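Local atomic coordinates of adenosine kinase (Sinorhizobium meliloti, PDB entry 3UBO), a protein that binds adenosine and ADP and, as an adenosine kinase of the pfkB carbohydrate kinase family, probably transfers a phosphate from ATP to the 5'-hydroxyl of adenosine. Residues R183-L189 against T210-A216; G60-G64 against Y156-Y160; L48-M52 against S117-V121; V16-A20 against M52-A58. All blocks are in the same frame, centred on the assembly; numbering follows the deposited sequence.

Interaction 1. Residues R183-L189 against T210-A216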
loop_
_atom_site.group_PDB
_atom_site.type_symbol
_atom_site.label_atom_id
_atom_site.label_comp_id
_atom_site.label_asym_id
_atom_site.label_seq_id
_atom_site.Cartn_x
_atom_site.Cartn_y
_atom_site.Cartn_z
ATOM N N ARG A 183 24.210 -15.302 -23.453
ATOM C CA ARG A 183 23.250 -14.445 -22.830
ATOM C C ARG A 183 23.966 -13.125 -22.621
ATOM O O ARG A 183 25.174 -13.005 -22.800
ATOM C CB ARG A 183 22.884 -15.001 -21.473
ATOM C CG ARG A 183 21.949 -16.181 -21.455
ATOM C CD ARG A 183 21.516 -16.689 -22.820
ATOM N NE ARG A 183 20.874 -17.997 -22.627
ATOM C CZ ARG A 183 19.966 -18.559 -23.430
ATOM N NH1 ARG A 183 19.488 -19.762 -23.096
ATOM N NH2 ARG A 183 19.517 -17.922 -24.532
ATOM N N GLU A 184 23.180 -12.118 -22.253
ATOM C CA GLU A 184 23.636 -10.740 -22.062
ATOM C C GLU A 184 23.424 -10.282 -20.611
ATOM O O GLU A 184 22.475 -10.727 -19.929
ATOM C CB GLU A 184 22.894 -9.789 -23.012
ATOM C CG GLU A 184 23.658 -9.525 -24.321
ATOM C CD GLU A 184 22.816 -8.833 -25.343
ATOM O OE1 GLU A 184 23.260 -7.780 -25.862
ATOM O OE2 GLU A 184 21.693 -9.329 -25.603
ATOM N N THR A 185 24.306 -9.396 -20.148
ATOM C CA THR A 185 24.234 -8.940 -18.776
ATOM C C THR A 185 23.894 -7.459 -18.706
ATOM O O THR A 185 24.423 -6.652 -19.481
ATOM C CB THR A 185 25.555 -9.214 -17.987
ATOM O OG1 THR A 185 26.611 -8.354 -18.458
ATOM C CG2 THR A 185 25.963 -10.669 -18.088
ATOM N N ALA A 186 23.053 -7.088 -17.752
ATOM C CA ALA A 186 22.755 -5.678 -17.672
ATOM C C ALA A 186 22.833 -5.078 -16.275
ATOM O O ALA A 186 22.674 -5.786 -15.278
ATOM C CB ALA A 186 21.395 -5.384 -18.343
HETATM N N MSE A 187 23.044 -3.761 -16.228
HETATM C CA MSE A 187 22.916 -3.044 -14.964
HETATM C C MSE A 187 22.306 -1.637 -14.971
HETATM O O MSE A 187 22.483 -0.878 -15.903
HETATM C CB MSE A 187 24.270 -2.939 -14.293
HETATM C CG MSE A 187 25.022 -1.647 -14.668
HETATM SE SE MSE A 187 26.891 -1.706 -13.951
HETATM C CE MSE A 187 26.543 -1.731 -11.978
ATOM N N THR A 188 21.647 -1.269 -13.872
ATOM C CA THR A 188 21.354 0.152 -13.593
ATOM C C THR A 188 22.414 0.790 -12.688
ATOM O O THR A 188 22.879 0.158 -11.763
ATOM C CB THR A 188 20.050 0.291 -12.850
ATOM O OG1 THR A 188 20.180 1.406 -11.986
ATOM C CG2 THR A 188 19.808 -0.902 -11.972
ATOM N N LEU A 189 22.787 2.032 -12.913
ATOM C CA LEU A 189 23.697 2.685 -11.968
ATOM C C LEU A 189 23.060 3.054 -10.611
ATOM O O LEU A 189 23.705 3.624 -9.721
ATOM C CB LEU A 189 24.235 3.955 -12.596
ATOM C CG LEU A 189 25.486 3.735 -13.419
ATOM C CD1 LEU A 189 25.467 2.318 -13.862
ATOM C CD2 LEU A 189 25.517 4.692 -14.572
ATOM N N THR A 210 32.285 -7.659 -18.571
ATOM C CA THR A 210 31.420 -8.338 -17.586
ATOM C C THR A 210 29.929 -7.930 -17.697
ATOM O O THR A 210 29.048 -8.821 -17.702
ATOM C CB THR A 210 31.834 -8.086 -16.143
ATOM O OG1 THR A 210 33.183 -8.530 -15.954
ATOM C CG2 THR A 210 30.916 -8.894 -15.233
ATOM N N VAL A 211 29.670 -6.610 -17.783
ATOM C CA VAL A 211 28.374 -6.039 -18.017
ATOM C C VAL A 211 28.353 -5.526 -19.418
ATOM O O VAL A 211 29.152 -4.642 -19.812
ATOM C CB VAL A 211 28.074 -4.797 -17.106
ATOM C CG1 VAL A 211 26.711 -4.183 -17.405
ATOM C CG2 VAL A 211 28.104 -5.200 -15.670
ATOM N N ASP A 212 27.371 -6.043 -20.140
ATOM C CA ASP A 212 27.053 -5.623 -21.481
ATOM C C ASP A 212 26.360 -4.250 -21.509
ATOM O O ASP A 212 26.963 -3.247 -21.935
ATOM C CB ASP A 212 26.156 -6.699 -22.118
ATOM C CG ASP A 212 26.901 -7.969 -22.351
ATOM O OD1 ASP A 212 28.080 -7.806 -22.761
ATOM O OD2 ASP A 212 26.342 -9.096 -22.124
ATOM N N ILE A 213 25.097 -4.236 -21.055
ATOM C CA ILE A 213 24.171 -3.073 -21.116
ATOM C C ILE A 213 24.118 -2.183 -19.838
ATOM O O ILE A 213 24.073 -2.696 -18.690
ATOM C CB ILE A 213 22.733 -3.561 -21.429
ATOM C CG1 ILE A 213 22.731 -4.494 -22.650
ATOM C CG2 ILE A 213 21.806 -2.385 -21.640
ATOM C CD1 ILE A 213 21.603 -5.511 -22.671
ATOM N N VAL A 214 24.132 -0.863 -20.033
ATOM C CA VAL A 214 24.102 0.077 -18.906
ATOM C C VAL A 214 22.886 1.029 -18.875
ATOM O O VAL A 214 22.785 1.931 -19.738
ATOM C CB VAL A 214 25.394 0.897 -18.884
ATOM C CG1 VAL A 214 25.255 2.140 -18.025
ATOM C CG2 VAL A 214 26.500 0.027 -18.396
ATOM N N PHE A 215 21.956 0.857 -17.917
ATOM C CA PHE A 215 20.878 1.879 -17.700
ATOM C C PHE A 215 21.301 2.863 -16.611
ATOM O O PHE A 215 21.912 2.449 -15.596
ATOM C CB PHE A 215 19.539 1.262 -17.290
ATOM C CG PHE A 215 18.989 0.267 -18.271
ATOM C CD1 PHE A 215 17.901 0.600 -19.062
ATOM C CD2 PHE A 215 19.549 -1.031 -18.382
ATOM C CE1 PHE A 215 17.367 -0.307 -19.947
ATOM C CE2 PHE A 215 19.032 -1.949 -19.291
ATOM C CZ PHE A 215 17.927 -1.559 -20.091
ATOM N N ALA A 216 20.999 4.138 -16.829
ATOM C CA ALA A 216 21.335 5.222 -15.920
ATOM C C ALA A 216 20.419 6.480 -16.124
ATOM O O ALA A 216 19.742 6.637 -17.177
ATOM C CB ALA A 216 22.776 5.594 -16.102
#

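Interaction 2. Residues G60-G64 against Y156-Y160. With ADN (adenosine), chain C.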
loop_
_atom_site.group_PDB
_atom_site.type_symbol
_atom_site.label_atom_id
_atom_site.label_comp_id
_atom_site.label_asym_id
_atom_site.label_seq_id
_atom_site.Cartn_x
_atom_site.Cartn_y
_atom_site.Cartn_z
ATOM N N GLY A 60 9.287 -3.096 -3.076
ATOM C CA GLY A 60 10.150 -2.329 -3.944
ATOM C C GLY A 60 11.364 -3.166 -4.340
ATOM O O GLY A 60 11.293 -4.316 -4.821
ATOM N N GLY A 61 12.507 -2.551 -4.090
ATOM C CA GLY A 61 13.808 -3.043 -4.485
ATOM C C GLY A 61 13.947 -2.659 -5.939
ATOM O O GLY A 61 13.195 -3.194 -6.750
ATOM N N SER A 62 14.858 -1.727 -6.248
ATOM C CA SER A 62 15.083 -1.338 -7.641
ATOM C C SER A 62 15.008 -2.494 -8.719
ATOM O O SER A 62 14.064 -2.526 -9.521
ATOM C CB SER A 62 16.303 -0.468 -7.771
ATOM O OG SER A 62 16.530 -0.235 -9.124
ATOM N N ALA A 63 15.920 -3.471 -8.675
ATOM C CA ALA A 63 15.824 -4.647 -9.504
ATOM C C ALA A 63 14.535 -5.443 -9.351
ATOM O O ALA A 63 14.049 -6.039 -10.306
ATOM C CB ALA A 63 16.997 -5.573 -9.264
ATOM N N GLY A 64 13.948 -5.485 -8.177
ATOM C CA GLY A 64 12.770 -6.319 -8.014
ATOM C C GLY A 64 11.591 -5.729 -8.758
ATOM O O GLY A 64 10.649 -6.457 -9.127
ATOM N N TYR A 156 20.058 -8.862 -15.198
ATOM C CA TYR A 156 20.153 -7.459 -14.814
ATOM C C TYR A 156 20.231 -7.320 -13.305
ATOM O O TYR A 156 19.552 -8.073 -12.577
ATOM C CB TYR A 156 18.943 -6.789 -15.341
ATOM C CG TYR A 156 18.692 -5.356 -14.936
ATOM C CD1 TYR A 156 19.297 -4.306 -15.619
ATOM C CD2 TYR A 156 17.796 -5.049 -13.922
ATOM C CE1 TYR A 156 19.040 -2.989 -15.298
ATOM C CE2 TYR A 156 17.507 -3.703 -13.597
ATOM C CZ TYR A 156 18.127 -2.664 -14.289
ATOM O OH TYR A 156 17.850 -1.323 -13.984
ATOM N N PHE A 157 21.073 -6.381 -12.850
ATOM C CA PHE A 157 21.429 -6.257 -11.424
ATOM C C PHE A 157 21.771 -4.821 -11.056
ATOM O O PHE A 157 22.253 -4.053 -11.906
ATOM C CB PHE A 157 22.646 -7.168 -11.070
ATOM C CG PHE A 157 23.983 -6.652 -11.632
ATOM C CD1 PHE A 157 24.438 -7.058 -12.893
ATOM C CD2 PHE A 157 24.745 -5.718 -10.923
ATOM C CE1 PHE A 157 25.622 -6.561 -13.420
ATOM C CE2 PHE A 157 25.931 -5.214 -11.437
ATOM C CZ PHE A 157 26.372 -5.638 -12.689
ATOM N N GLU A 158 21.565 -4.479 -9.776
ATOM C CA GLU A 158 21.763 -3.084 -9.287
ATOM C C GLU A 158 23.224 -2.756 -8.995
ATOM O O GLU A 158 23.944 -3.631 -8.484
ATOM C CB GLU A 158 20.920 -2.767 -7.993
ATOM C CG GLU A 158 19.375 -2.987 -8.034
ATOM C CD GLU A 158 18.883 -3.679 -6.742
ATOM O OE1 GLU A 158 17.622 -3.776 -6.585
ATOM O OE2 GLU A 158 19.762 -4.158 -5.905
ATOM N N GLY A 159 23.663 -1.538 -9.311
ATOM C CA GLY A 159 24.836 -0.960 -8.674
ATOM C C GLY A 159 24.665 -0.988 -7.147
ATOM O O GLY A 159 25.624 -1.195 -6.374
ATOM N N TYR A 160 23.410 -0.825 -6.709
ATOM C CA TYR A 160 23.044 -0.766 -5.287
ATOM C C TYR A 160 23.596 -1.935 -4.466
ATOM O O TYR A 160 23.497 -1.922 -3.234
ATOM C CB TYR A 160 21.509 -0.778 -5.107
ATOM C CG TYR A 160 20.826 0.564 -5.201
ATOM C CD1 TYR A 160 19.526 0.666 -5.714
ATOM C CD2 TYR A 160 21.463 1.721 -4.803
ATOM C CE1 TYR A 160 18.893 1.885 -5.858
ATOM C CE2 TYR A 160 20.826 2.943 -4.933
ATOM C CZ TYR A 160 19.535 3.017 -5.466
ATOM O OH TYR A 160 18.883 4.223 -5.578
HETATM O "O5'" ADN C . 14.185 3.449 -7.541
HETATM C "C5'" ADN C . 12.921 2.887 -7.024
HETATM C "C4'" ADN C . 13.106 1.828 -5.884
HETATM O "O4'" ADN C . 14.378 1.911 -5.231
HETATM C "C3'" ADN C . 12.089 1.512 -4.667
HETATM O "O3'" ADN C . 10.872 0.818 -4.794
HETATM C "C2'" ADN C . 13.040 0.900 -3.584
HETATM O "O2'" ADN C . 12.617 -0.354 -3.008
HETATM C "C1'" ADN C . 14.327 0.881 -4.309
HETATM N N9 ADN C . 15.482 1.060 -3.378
HETATM C C8 ADN C . 15.784 2.075 -2.424
HETATM N N7 ADN C . 17.085 1.862 -1.893
HETATM C C5 ADN C . 17.585 0.715 -2.537
HETATM C C6 ADN C . 18.810 0.003 -2.409
HETATM N N6 ADN C . 19.853 0.439 -1.520
HETATM N N1 ADN C . 19.003 -1.161 -3.238
HETATM C C2 ADN C . 17.983 -1.580 -4.152
HETATM N N3 ADN C . 16.750 -0.901 -4.310
HETATM C C4 ADN C . 16.579 0.227 -3.473
#

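Interaction 3. Residues L48-M52 against S117-V121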
loop_
_atom_site.group_PDB
_atom_site.type_symbol
_atom_site.label_atom_id
_atom_site.label_comp_id
_atom_site.label_asym_id
_atom_site.label_seq_id
_atom_site.Cartn_x
_atom_site.Cartn_y
_atom_site.Cartn_z
ATOM N N LEU A 48 13.587 7.374 12.114
ATOM C CA LEU A 48 12.896 7.957 10.956
ATOM C C LEU A 48 11.451 7.523 10.922
ATOM O O LEU A 48 10.595 8.330 10.671
ATOM C CB LEU A 48 13.587 7.627 9.634
ATOM C CG LEU A 48 14.472 8.720 9.031
ATOM C CD1 LEU A 48 14.764 9.860 9.999
ATOM C CD2 LEU A 48 15.720 8.169 8.438
ATOM N N TYR A 49 11.165 6.279 11.214
ATOM C CA TYR A 49 9.808 5.790 11.186
ATOM C C TYR A 49 8.871 6.540 12.173
ATOM O O TYR A 49 7.727 6.911 11.848
ATOM C CB TYR A 49 9.816 4.285 11.419
ATOM C CG TYR A 49 8.559 3.606 11.022
ATOM C CD1 TYR A 49 7.905 3.954 9.850
ATOM C CD2 TYR A 49 8.001 2.638 11.799
ATOM C CE1 TYR A 49 6.716 3.369 9.501
ATOM C CE2 TYR A 49 6.841 2.022 11.435
ATOM C CZ TYR A 49 6.208 2.384 10.298
ATOM O OH TYR A 49 5.026 1.802 9.931
ATOM N N SER A 50 9.395 6.805 13.358
ATOM C CA SER A 50 8.651 7.419 14.436
ATOM C C SER A 50 8.290 8.845 14.049
ATOM O O SER A 50 7.124 9.263 14.232
ATOM C CB SER A 50 9.486 7.392 15.698
ATOM O OG SER A 50 10.453 8.424 15.645
ATOM N N ARG A 51 9.237 9.574 13.454
ATOM C CA ARG A 51 8.920 10.898 12.871
ATOM C C ARG A 51 8.108 10.946 11.588
ATOM O O ARG A 51 7.852 12.019 11.044
ATOM C CB ARG A 51 10.168 11.696 12.670
ATOM C CG ARG A 51 11.023 11.509 13.836
ATOM C CD ARG A 51 12.092 12.549 13.815
ATOM N NE ARG A 51 12.990 12.494 14.986
ATOM C CZ ARG A 51 14.079 13.250 15.046
ATOM N NH1 ARG A 51 14.356 14.037 14.014
ATOM N NH2 ARG A 51 14.903 13.204 16.087
HETATM N N MSE A 52 7.664 9.798 11.103
HETATM C CA MSE A 52 6.998 9.771 9.803
HETATM C C MSE A 52 5.489 9.756 9.975
HETATM O O MSE A 52 5.008 9.110 10.906
HETATM C CB MSE A 52 7.438 8.522 9.072
HETATM C CG MSE A 52 6.998 8.444 7.588
HETATM SE SE MSE A 52 7.708 6.777 6.605
HETATM C CE MSE A 52 6.234 5.638 6.961
ATOM N N SER A 117 12.819 0.336 3.312
ATOM C CA SER A 117 13.232 1.672 2.954
ATOM C C SER A 117 12.149 2.691 3.276
ATOM O O SER A 117 10.952 2.497 2.950
ATOM C CB SER A 117 13.655 1.709 1.495
ATOM O OG SER A 117 14.093 2.983 1.105
HETATM N N MSE A 118 12.588 3.741 3.978
HETATM C CA MSE A 118 11.707 4.821 4.443
HETATM C C MSE A 118 11.685 5.790 3.335
HETATM O O MSE A 118 12.651 6.527 3.167
HETATM C CB MSE A 118 12.310 5.596 5.633
HETATM C CG MSE A 118 12.414 4.950 7.023
HETATM SE SE MSE A 118 11.205 3.464 7.520
HETATM C CE MSE A 118 9.693 4.220 6.571
ATOM N N ILE A 119 10.594 5.804 2.573
ATOM C CA ILE A 119 10.525 6.671 1.404
ATOM C C ILE A 119 9.604 7.874 1.591
ATOM O O ILE A 119 8.388 7.721 1.690
ATOM C CB ILE A 119 10.140 5.879 0.117
ATOM C CG1 ILE A 119 11.157 4.747 -0.161
ATOM C CG2 ILE A 119 9.964 6.826 -1.077
ATOM C CD1 ILE A 119 10.906 3.889 -1.420
ATOM N N PHE A 120 10.215 9.054 1.597
ATOM C CA PHE A 120 9.527 10.315 1.722
ATOM C C PHE A 120 9.313 11.046 0.396
ATOM O O PHE A 120 10.271 11.531 -0.204
ATOM C CB PHE A 120 10.270 11.238 2.701
ATOM C CG PHE A 120 10.386 10.662 4.106
ATOM C CD1 PHE A 120 9.266 10.638 4.960
ATOM C CD2 PHE A 120 11.610 10.161 4.572
ATOM C CE1 PHE A 120 9.368 10.095 6.260
ATOM C CE2 PHE A 120 11.749 9.614 5.842
ATOM C CZ PHE A 120 10.624 9.537 6.704
ATOM N N VAL A 121 8.053 11.171 -0.029
ATOM C CA VAL A 121 7.711 11.827 -1.269
ATOM C C VAL A 121 7.378 13.316 -1.059
ATOM O O VAL A 121 6.517 13.656 -0.278
ATOM C CB VAL A 121 6.536 11.099 -1.960
ATOM C CG1 VAL A 121 6.392 11.563 -3.411
ATOM C CG2 VAL A 121 6.739 9.611 -1.947
#

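Interaction 4. Residues V16-A20 against M52-A58. With ADN (adenosine), chain C.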
loop_
_atom_site.group_PDB
_atom_site.type_symbol
_atom_site.label_atom_id
_atom_site.label_comp_id
_atom_site.label_asym_id
_atom_site.label_seq_id
_atom_site.Cartn_x
_atom_site.Cartn_y
_atom_site.Cartn_z
ATOM N N VAL A 16 11.297 -3.837 1.177
ATOM C CA VAL A 16 9.921 -3.367 1.274
ATOM C C VAL A 16 9.859 -1.865 1.583
ATOM O O VAL A 16 10.625 -1.373 2.433
ATOM C CB VAL A 16 9.071 -4.204 2.174
ATOM C CG1 VAL A 16 7.579 -3.674 2.172
ATOM C CG2 VAL A 16 9.160 -5.575 1.690
ATOM N N ASP A 17 9.035 -1.156 0.809
ATOM C CA ASP A 17 8.934 0.310 0.863
ATOM C C ASP A 17 7.841 0.792 1.779
ATOM O O ASP A 17 6.642 0.405 1.636
ATOM C CB ASP A 17 8.664 0.890 -0.537
ATOM C CG ASP A 17 9.891 0.891 -1.384
ATOM O OD1 ASP A 17 10.871 0.366 -0.850
ATOM O OD2 ASP A 17 9.922 1.369 -2.537
ATOM N N ILE A 18 8.244 1.686 2.675
ATOM C CA ILE A 18 7.280 2.302 3.582
ATOM C C ILE A 18 7.313 3.728 3.200
ATOM O O ILE A 18 8.376 4.386 3.307
ATOM C CB ILE A 18 7.659 2.111 5.068
ATOM C CG1 ILE A 18 8.354 0.732 5.197
ATOM C CG2 ILE A 18 6.447 2.311 5.945
ATOM C CD1 ILE A 18 8.025 -0.011 6.362
ATOM N N ILE A 19 6.171 4.204 2.721
ATOM C CA ILE A 19 6.129 5.438 2.014
ATOM C C ILE A 19 5.116 6.418 2.646
ATOM O O ILE A 19 3.993 5.991 3.009
ATOM C CB ILE A 19 5.607 5.174 0.580
ATOM C CG1 ILE A 19 6.426 4.108 -0.157
ATOM C CG2 ILE A 19 5.493 6.462 -0.202
ATOM C CD1 ILE A 19 5.541 3.272 -1.202
ATOM N N ALA A 20 5.471 7.712 2.691
ATOM C CA ALA A 20 4.540 8.772 3.059
ATOM C C ALA A 20 5.024 10.128 2.558
ATOM O O ALA A 20 6.182 10.319 2.250
ATOM C CB ALA A 20 4.288 8.836 4.626
HETATM N N MSE A 52 7.664 9.798 11.103
HETATM C CA MSE A 52 6.998 9.771 9.803
HETATM C C MSE A 52 5.489 9.756 9.975
HETATM O O MSE A 52 5.008 9.110 10.906
HETATM C CB MSE A 52 7.438 8.522 9.072
HETATM C CG MSE A 52 6.998 8.444 7.588
HETATM SE SE MSE A 52 7.708 6.777 6.605
HETATM C CE MSE A 52 6.234 5.638 6.961
ATOM N N GLY A 53 4.740 10.421 9.092
ATOM C CA GLY A 53 3.307 10.282 9.138
ATOM C C GLY A 53 2.832 8.852 8.879
ATOM O O GLY A 53 3.597 7.970 8.602
ATOM N N PRO A 54 1.519 8.624 8.944
ATOM C CA PRO A 54 1.070 7.301 8.465
ATOM C C PRO A 54 1.556 6.929 7.051
ATOM O O PRO A 54 1.642 7.765 6.157
ATOM C CB PRO A 54 -0.450 7.336 8.553
ATOM C CG PRO A 54 -0.795 8.741 9.096
ATOM C CD PRO A 54 0.435 9.582 9.163
ATOM N N ALA A 55 1.953 5.664 6.887
ATOM C CA ALA A 55 2.605 5.299 5.659
ATOM C C ALA A 55 1.786 4.231 5.039
ATOM O O ALA A 55 0.756 3.794 5.609
ATOM C CB ALA A 55 3.934 4.832 5.899
ATOM N N VAL A 56 2.250 3.859 3.857
ATOM C CA VAL A 56 1.644 2.854 3.019
ATOM C C VAL A 56 2.824 1.920 2.679
ATOM O O VAL A 56 3.936 2.368 2.373
ATOM C CB VAL A 56 1.032 3.601 1.763
ATOM C CG1 VAL A 56 2.041 3.638 0.633
ATOM C CG2 VAL A 56 -0.273 3.006 1.335
ATOM N N GLU A 57 2.637 0.617 2.802
ATOM C CA GLU A 57 3.751 -0.279 2.435
ATOM C C GLU A 57 3.529 -1.029 1.113
ATOM O O GLU A 57 2.400 -1.462 0.761
ATOM C CB GLU A 57 4.314 -1.172 3.594
ATOM C CG GLU A 57 3.377 -1.456 4.742
ATOM C CD GLU A 57 2.900 -0.232 5.529
ATOM O OE1 GLU A 57 3.679 0.714 5.888
ATOM O OE2 GLU A 57 1.687 -0.180 5.770
ATOM N N ALA A 58 4.618 -1.056 0.343
ATOM C CA ALA A 58 4.592 -1.696 -0.980
ATOM C C ALA A 58 5.931 -2.324 -1.296
ATOM O O ALA A 58 6.945 -1.606 -1.189
ATOM C CB ALA A 58 4.170 -0.662 -2.111
HETATM O "O5'" ADN C . 14.185 3.449 -7.541
HETATM C "C5'" ADN C . 12.921 2.887 -7.024
HETATM C "C4'" ADN C . 13.106 1.828 -5.884
HETATM O "O4'" ADN C . 14.378 1.911 -5.231
HETATM C "C3'" ADN C . 12.089 1.512 -4.667
HETATM O "O3'" ADN C . 10.872 0.818 -4.794
HETATM C "C2'" ADN C . 13.040 0.900 -3.584
HETATM O "O2'" ADN C . 12.617 -0.354 -3.008
HETATM C "C1'" ADN C . 14.327 0.881 -4.309
HETATM N N9 ADN C . 15.482 1.060 -3.378
HETATM C C8 ADN C . 15.784 2.075 -2.424
HETATM N N7 ADN C . 17.085 1.862 -1.893
HETATM C C5 ADN C . 17.585 0.715 -2.537
HETATM C C6 ADN C . 18.810 0.003 -2.409
HETATM N N6 ADN C . 19.853 0.439 -1.520
HETATM N N1 ADN C . 19.003 -1.161 -3.238
HETATM C C2 ADN C . 17.983 -1.580 -4.152
HETATM N N3 ADN C . 16.750 -0.901 -4.310
HETATM C C4 ADN C . 16.579 0.227 -3.473
#

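Interaction 1. Residues R183-L189 against T210-A216
A beta-alpha-beta crossover brings Thr185 on strand 184-188 beside Val211, Asp212 and Ile213, where strand 213-217 begins. With chi1 at 70°, Thr185 OG1 lies between the backbone N and the carbonyl carbon; from there it donates to Thr210 O over 2.6 Å, in the carbonyl plane on a lone pair, and accepts Asp212 N. The backbone N of Thr185 gives its hydrogen to Asp212 OD2 at 2.9 Å, on the anti side and 25° out of the carboxylate plane. That same OD2 also bonds to His179 NE2. Thr185 O receives Ile213 N at 3.0 Å. The ladder then continues through Met187 N to Ile213 O, Phe215 N to Met187 O and Leu189 N to Phe215 O, the pattern of neighbouring strands in the central parallel sheet of the large domain. Ala186, Ile213 and Phe215 share one face, turned to helix 278-290. Ala186 CB touches Ile213 CB at 3.8 Å and also lies at the edge of the Phe215 ring, whose other neighbours include Phe286, edge-to-face. On the opposite face, under helix 199-207, the selenomethionine side chain of Met187 crosses that of Val211 at about a right angle, SE 4.1 Å from Val211 CG2.

Interaction 2. Residues G60-G64 against Y156-Y160
Glu158 leaves its strand toward Ala63, and its chain can be followed outward atom by atom. From CB, chi1 of -56° sets CG anti to the carbonyl carbon, and CG passes alongside the start of helix 62-73, 3.7 Å from Ala63 CB. A bend at chi2 then turns the carboxylate back, placing CD 3.5 Å from adenosine C2. At the tip the two oxygens have different tasks. OE1 accepts Ala63 N at 2.7 Å, on the anti side and 17° out of the carboxylate plane, while OE2 takes the backbone N-H of Asn13. The Ala63 N-H belongs to the first turn of the helix, just past the N-cap residue Gly61, so the helix end probably favours a negative group here. Gly60 and Gly61 form a glycine pair consistent with the first pfkB signature. Gly61 has positive phi and hydrogen-bonds through N to the ribose O2', into which a CB on Gly60 would run. The next N-H, that of Ser62, is directed to adenosine N3 at 2.8 Å with an angle of 162° at the hydrogen. Tyr160 completes this side of the nucleoside pocket: one face of its ring lies against the base, with adenosine C6 3.4 Å above the ring plane and displaced toward the rim. Ser62 CB sits at the edge of that ring, 4.0 Å from Tyr160 CD1, while Ser62 OG bonds to Asp280.

Interaction 3. Residues L48-M52 against S117-V121
Tyr49 O accepts the backbone N-H of Met52 at 3.0 Å, and the turn so made at the end of helix 42-50 presents Leu48, Tyr49 and Met52 to Met118 and Phe120. No hydrogen bond crosses the contact; the side chains that meet are apolar or aromatic. Met52, a selenomethionine in the model, carries CG anti to its backbone N (chi1 -171°) and runs out extended before bending at SE. Its chain thus crosses the Phe120 ring obliquely, with SE 4.5 Å from the ring centroid and 44° off the normal, a Met-aromatic contact. Met118, also selenomethionine, approaches Tyr49 at about a right angle: its SE is 5.0 Å from the Tyr49 centroid and its CE 3.7 Å from Tyr49 CD1. Further back along this chain, Met118 CG packs on Leu48 CB at 3.9 Å. The Phe120 ring is flanked by Leu48 as well, with Leu48 CG 4.3 Å from Phe120 CE2 and Leu48 O at the ring edge. Trading Phe120 for an alanine would probably open a gap beside Leu48 and leave Met52 SE without its aromatic partner, free to turn. Phe26 meets the same ring, with planes about 40° apart. Tyr49 also stacks on His94 of the second subunit, so the packing reaches the dimer interface. Helix 42-50 thus lies against one face of the mixed sheet, over strand 116-121, which runs between strands 127-132 and 16-21.

Interaction 4. Residues V16-A20 against M52-A58
The carboxylate of Asp17 springs from a CB that lies 3.1 Å from Ala58 O, and chi1 of -76°, with CG anti to the carbonyl carbon, turns it to the ribose. OD1 accepts adenosine O2' at 2.9 Å and OD2 accepts O3', both hydroxyl oxygens displaced to the same side of the carboxylate plane. Should an alanine replace Asp17, O3' would probably be left without its carboxylate mate and O2' with one bond fewer, held still by Gly61 N. Behind this group Asp17 and Ala58 form a hydrogen-bonded pair, Asp17 N to Ala58 O and Ala58 N to Asp17 O at 2.8 Å. Ile19 and Val56 form the next, Ile19 N to Val56 O at 2.9 Å, and the non-hydrogen-bonded pair Ile18 and Glu57 lies between. These alternating pairs define an antiparallel ladder. Past its end Ala20 CB packs on Met52 CG at 4.0 Å. On the face that carries Asp17, Ile19 CB touches Val56 CG1 at 3.9 Å. Strand 16-21 lies between strands 116-121 and 56-59. The latter is outermost within this chain, and there Glu57 makes backbone hydrogen bonds to the second subunit while Ala55 N bonds to Asp95 of that subunit.

All four contacts are buried, but they divide between two sheets. Interaction 1 lies in the parallel sheet and joins interaction 2 through neighbouring strands 184-188 and 152-158, Ala186 O lying 3.0 Å from Phe157 N. Interactions 3 and 4 share Met52 and the mixed sheet, their centres about 7 Å apart, and both reach the second subunit; interaction 1 is centred about 30 Å away. Backbone ladders dominate interactions 1 and 4, parallel in one and antiparallel in the other, whereas interaction 3 is selenium and ring packing. Adenosine links interactions 2 and 4: the N-H groups of Gly61 and Ser62 and the Tyr160 ring serve it from one, the Asp17 carboxylate from the other.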